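PDB 4JP0: insecticidal crystal protein Cry35Ab1 from Bacillus thuringiensis, which forms one half of a binary toxin with Cry34Ab1 that kills larvae of the western corn rootworm, probably by attacking the midgut epithelium. Local coordinates for residues H13-Y18 against L110-G115. Numbering follows the deposited sequence.
Sequences HANGLY and LTAGTG
With chi1 at 70°, the CG of Asn15 sits between its own backbone N and carbonyl carbon, and a chi2 of 30° sends the two arms of the amide different ways: ND2 reaches across to Ala112 while OD1 turns back onto its own loop. The contact belongs to the N-terminal ricin B-type lectin domain, which has the beta-trefoil fold, and lies far from the centre of this elongated chain. It joins the turn between strands 6-12 and 18-22 to the end of strand 109-112, where the chain leaves the strand at Gly113. Asn15 OD1 accepts the backbone N-H of Leu17 at 2.9 Å, closing an Asx turn over Gly16, whose positive phi carries the chain round toward strand 18-22. The bond is fairly straight at hydrogen, 161°, with the donor tilted moderately from the carbonyl plane. Thus anchored through its oxygen, the amide presents its nitrogen to the other segment. ND2 comes within 3.4 Å of the methyl carbon CB of Ala112, a simple van der Waals touch, and the two residues face each other with their CA atoms 8.0 Å apart. Ala112 is buried and its methyl also rests on Leu32 and Asn12; Leu32 meets Asn15 and Leu17 as well, so it touches side chains from both segments. Asn12 OD1, at the end of strand 6-12, accepts the backbone N-H of Asn15. Direct contact is slight, about 69 Å² in all, and the polar link is made by solvent. Gly113 O is 4.3 Å from Asn15 ND2, and a single water spans the gap, accepting from Asn15 ND2 at 2.9 Å and donating to Gly113 O at 2.8 Å.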
# COMPACT_ATOMS: atom_id res chain seq x y z
N HIS A 13 19.74 8.74 -29.73
CA HIS A 13 20.31 10.02 -30.18
C HIS A 13 21.17 9.86 -31.44
O HIS A 13 21.05 10.66 -32.36
CB HIS A 13 21.15 10.63 -29.06
CG HIS A 13 21.92 11.86 -29.44
ND1 HIS A 13 21.34 13.10 -29.56
CD2 HIS A 13 23.25 12.05 -29.61
CE1 HIS A 13 22.27 14.01 -29.82
NE2 HIS A 13 23.43 13.39 -29.88
N ALA A 14 22.01 8.84 -31.48
CA ALA A 14 22.93 8.66 -32.61
C ALA A 14 22.25 8.23 -33.90
O ALA A 14 22.54 8.77 -34.95
CB ALA A 14 24.04 7.63 -32.31
N ASN A 15 21.36 7.25 -33.82
CA ASN A 15 20.85 6.61 -35.04
C ASN A 15 19.37 6.83 -35.36
O ASN A 15 18.89 6.41 -36.41
CB ASN A 15 21.22 5.13 -35.02
CG ASN A 15 20.46 4.33 -33.97
OD1 ASN A 15 19.31 4.62 -33.61
ND2 ASN A 15 21.08 3.25 -33.54
N GLY A 16 18.66 7.45 -34.42
CA GLY A 16 17.27 7.86 -34.63
C GLY A 16 16.24 6.74 -34.66
O GLY A 16 15.05 6.97 -34.99
N LEU A 17 16.67 5.53 -34.30
CA LEU A 17 15.80 4.34 -34.26
C LEU A 17 15.06 4.25 -32.95
O LEU A 17 15.52 4.83 -31.96
CB LEU A 17 16.65 3.10 -34.51
CG LEU A 17 17.39 3.07 -35.86
CD1 LEU A 17 18.13 1.73 -35.93
CD2 LEU A 17 16.39 3.23 -37.03
N TYR A 18 13.90 3.59 -32.94
CA TYR A 18 13.06 3.49 -31.74
C TYR A 18 13.08 2.10 -31.09
O TYR A 18 12.98 1.08 -31.78
CB TYR A 18 11.62 3.82 -32.09
CG TYR A 18 11.45 5.31 -32.40
CD1 TYR A 18 11.87 5.85 -33.62
CD2 TYR A 18 10.85 6.15 -31.49
CE1 TYR A 18 11.71 7.25 -33.90
CE2 TYR A 18 10.68 7.53 -31.76
CZ TYR A 18 11.12 8.06 -32.97
OH TYR A 18 10.96 9.41 -33.22
N LEU A 110 22.12 1.47 -21.47
CA LEU A 110 21.54 1.12 -22.77
C LEU A 110 22.41 1.70 -23.88
O LEU A 110 22.70 2.91 -23.90
CB LEU A 110 20.16 1.77 -22.86
CG LEU A 110 19.11 1.10 -23.70
CD1 LEU A 110 18.83 -0.27 -23.04
CD2 LEU A 110 17.83 1.99 -23.82
N THR A 111 22.80 0.84 -24.82
CA THR A 111 23.71 1.21 -25.90
C THR A 111 23.25 0.66 -27.27
O THR A 111 23.02 -0.55 -27.42
CB THR A 111 25.06 0.62 -25.56
OG1 THR A 111 25.46 1.10 -24.26
CG2 THR A 111 26.13 1.12 -26.48
N ALA A 112 23.13 1.52 -28.28
CA ALA A 112 22.80 1.06 -29.61
C ALA A 112 24.02 0.51 -30.30
O ALA A 112 25.09 1.13 -30.28
CB ALA A 112 22.20 2.21 -30.46
N GLY A 113 23.86 -0.67 -30.91
CA GLY A 113 24.93 -1.27 -31.74
C GLY A 113 25.12 -0.45 -32.99
O GLY A 113 24.21 0.29 -33.39
N THR A 114 26.29 -0.58 -33.61
CA THR A 114 26.62 0.10 -34.85
C THR A 114 27.08 -0.89 -35.92
O THR A 114 27.44 -2.04 -35.64
CB THR A 114 27.77 1.10 -34.60
OG1 THR A 114 28.97 0.40 -34.20
CG2 THR A 114 27.44 1.98 -33.42
N GLY A 115 27.09 -0.43 -37.17
CA GLY A 115 27.58 -1.26 -38.26
C GLY A 115 26.74 -2.50 -38.46
O GLY A 115 25.52 -2.41 -38.71
O HOH W 1 23.96 3.05 -33.86